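Local coordinates for protein trichothecene 3-O-acetyltransferase TRI101 (Fusarium sporotrichioides, PDB 2ZBA) that transfers an acetyl group from acetyl-CoA to the 3-hydroxyl of trichothecene mycotoxins during their biosynthesis, including that of T-2 toxin, at residues A237-F242 against T432-L437. Numbering follows the deposited sequence.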
loop_
_atom_site.group_PDB
_atom_site.type_symbol
_atom_site.label_atom_id
_atom_site.label_comp_id
_atom_site.label_asym_id
_atom_site.label_seq_id
_atom_site.Cartn_x
_atom_site.Cartn_y
_atom_site.Cartn_z
ATOM N N ALA A 237 -12.719 -14.526 8.988
ATOM C CA ALA A 237 -11.804 -13.413 9.298
ATOM C C ALA A 237 -12.441 -12.036 9.130
ATOM O O ALA A 237 -13.511 -11.912 8.541
ATOM C CB ALA A 237 -10.556 -13.509 8.431
ATOM N N THR A 238 -11.776 -10.997 9.644
ATOM C CA THR A 238 -12.240 -9.614 9.469
ATOM C C THR A 238 -11.086 -8.630 9.282
ATOM O O THR A 238 -9.914 -9.014 9.310
ATOM C CB THR A 238 -13.097 -9.095 10.659
ATOM O OG1 THR A 238 -12.287 -8.916 11.823
ATOM C CG2 THR A 238 -14.225 -10.033 10.983
ATOM N N TRP A 239 -11.449 -7.367 9.076
ATOM C CA TRP A 239 -10.521 -6.252 9.032
ATOM C C TRP A 239 -10.809 -5.329 10.237
ATOM O O TRP A 239 -11.962 -5.166 10.643
ATOM C CB TRP A 239 -10.727 -5.466 7.743
ATOM C CG TRP A 239 -10.042 -6.023 6.523
ATOM C CD1 TRP A 239 -10.616 -6.736 5.518
ATOM C CD2 TRP A 239 -8.649 -5.891 6.180
ATOM N NE1 TRP A 239 -9.664 -7.055 4.554
ATOM C CE2 TRP A 239 -8.451 -6.561 4.951
ATOM C CE3 TRP A 239 -7.546 -5.284 6.803
ATOM C CZ2 TRP A 239 -7.197 -6.642 4.339
ATOM C CZ3 TRP A 239 -6.299 -5.355 6.177
ATOM C CH2 TRP A 239 -6.139 -6.029 4.964
ATOM N N ALA A 240 -9.761 -4.715 10.784
ATOM C CA ALA A 240 -9.918 -3.665 11.804
ATOM C C ALA A 240 -8.764 -2.667 11.773
ATOM O O ALA A 240 -7.624 -3.065 11.556
ATOM C CB ALA A 240 -10.031 -4.286 13.181
ATOM N N PHE A 241 -9.070 -1.379 11.963
ATOM C CA PHE A 241 -8.073 -0.372 12.320
ATOM C C PHE A 241 -7.683 -0.439 13.810
ATOM O O PHE A 241 -8.533 -0.662 14.682
ATOM C CB PHE A 241 -8.565 1.059 12.033
ATOM C CG PHE A 241 -8.631 1.431 10.592
ATOM C CD1 PHE A 241 -7.733 0.919 9.659
ATOM C CD2 PHE A 241 -9.591 2.359 10.166
ATOM C CE1 PHE A 241 -7.803 1.289 8.319
ATOM C CE2 PHE A 241 -9.679 2.729 8.838
ATOM C CZ PHE A 241 -8.773 2.195 7.901
ATOM N N PHE A 242 -6.390 -0.243 14.084
ATOM C CA PHE A 242 -5.869 -0.063 15.453
ATOM C C PHE A 242 -4.986 1.182 15.456
ATOM O O PHE A 242 -4.246 1.420 14.502
ATOM C CB PHE A 242 -5.038 -1.270 15.944
ATOM C CG PHE A 242 -5.827 -2.532 16.165
ATOM C CD1 PHE A 242 -6.304 -2.859 17.419
ATOM C CD2 PHE A 242 -6.040 -3.432 15.118
ATOM C CE1 PHE A 242 -7.018 -4.050 17.627
ATOM C CE2 PHE A 242 -6.737 -4.602 15.311
ATOM C CZ PHE A 242 -7.245 -4.916 16.560
ATOM N N THR A 432 -1.691 4.319 12.455
ATOM C CA THR A 432 -2.825 3.398 12.458
ATOM C C THR A 432 -2.453 2.210 11.596
ATOM O O THR A 432 -1.882 2.377 10.520
ATOM C CB THR A 432 -4.102 4.093 11.939
ATOM O OG1 THR A 432 -4.479 5.111 12.871
ATOM C CG2 THR A 432 -5.256 3.104 11.776
ATOM N N ALA A 433 -2.751 1.020 12.095
ATOM C CA ALA A 433 -2.511 -0.213 11.380
ATOM C C ALA A 433 -3.850 -0.794 10.959
ATOM O O ALA A 433 -4.767 -0.928 11.776
ATOM C CB ALA A 433 -1.758 -1.219 12.257
ATOM N N SER A 434 -3.957 -1.134 9.685
ATOM C CA SER A 434 -5.120 -1.866 9.201
ATOM C C SER A 434 -4.708 -3.339 9.215
ATOM O O SER A 434 -3.703 -3.723 8.609
ATOM C CB SER A 434 -5.536 -1.379 7.818
ATOM O OG SER A 434 -6.819 -1.879 7.484
ATOM N N ILE A 435 -5.446 -4.139 9.975
ATOM C CA ILE A 435 -5.048 -5.504 10.295
ATOM C C ILE A 435 -6.177 -6.464 9.911
ATOM O O ILE A 435 -7.352 -6.226 10.227
ATOM C CB ILE A 435 -4.641 -5.649 11.826
ATOM C CG1 ILE A 435 -3.373 -4.818 12.149
ATOM C CG2 ILE A 435 -4.522 -7.146 12.264
ATOM C CD1 ILE A 435 -2.861 -4.919 13.646
ATOM N N SER A 436 -5.816 -7.536 9.218
ATOM C CA SER A 436 -6.747 -8.621 8.938
ATOM C C SER A 436 -6.250 -9.898 9.608
ATOM O O SER A 436 -5.076 -10.293 9.459
ATOM C CB SER A 436 -6.948 -8.823 7.439
ATOM O OG SER A 436 -8.020 -9.735 7.180
ATOM N N LEU A 437 -7.143 -10.513 10.382
ATOM C CA LEU A 437 -6.849 -11.730 11.113
ATOM C C LEU A 437 -8.125 -12.562 11.212
ATOM O O LEU A 437 -9.230 -12.000 11.235
ATOM C CB LEU A 437 -6.334 -11.395 12.528
ATOM C CG LEU A 437 -4.944 -10.754 12.720
ATOM C CD1 LEU A 437 -4.770 -10.233 14.176
ATOM C CD2 LEU A 437 -3.804 -11.712 12.356
HETATM O O HOH W 1 -11.621 -11.264 12.761
#
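Backbone pairing joins Ala240 to Ile435 and Phe242 to Ala433, two antiparallel hydrogen-bonded pairs; Ile435 N to Ala240 O is 2.9 Å, and the other three bonds of these pairs are equally short. Thr238 and Leu437 form a third such pair that is less tight: Thr238 N lies 3.2 Å from Leu437 O, and the return bond from Leu437 N to Thr238 O is weak. Thr238 O takes a second donor, Ser436 OG, at 2.9 Å; the hydroxyl sits above the carbonyl plane rather than in it. Its placement follows from chi1 of -171°, which sets OG anti to the backbone N. Ser436 OG also accepts a hydrogen bond from Phe416 N while it donates to Thr238 O. At the same end a water accepts from Thr238 OG1 and donates to Leu437 O, bridging the strands.

The N-to-C directions of the two segments make 162°, nearly antiparallel, and the pair belongs to the interior of a mixed sheet in this BAHD-superfamily enzyme: strand 419-422 flanks 432-437, while the C-terminal strand 456-457 flanks 237-242. The bound trichothecene lies about 7 Å from the Trp239 side chain.

Aromatic packing differs on the two faces. On the face of Trp239 and Phe241, Ser436 CB stands over the indole, 3.5 Å from the centroid of the six-membered ring of Trp239 and 5° off its normal, a CH-pi contact. The indole's NE1 is hydrogen-bonded to Glu414 O, which helps fix the ring's orientation. Ser434 OG fits between the two aromatic side chains, 3.5 Å from Trp239 CE3 and 3.4 Å from Phe241 CE1. On the reverse face, Phe242 and Ile435 cross nearly at right angles, with Phe242 CD2 3.8 Å from Ile435 CD1; Trp451 and Tyr457 meet the phenyl ring edge-to-face.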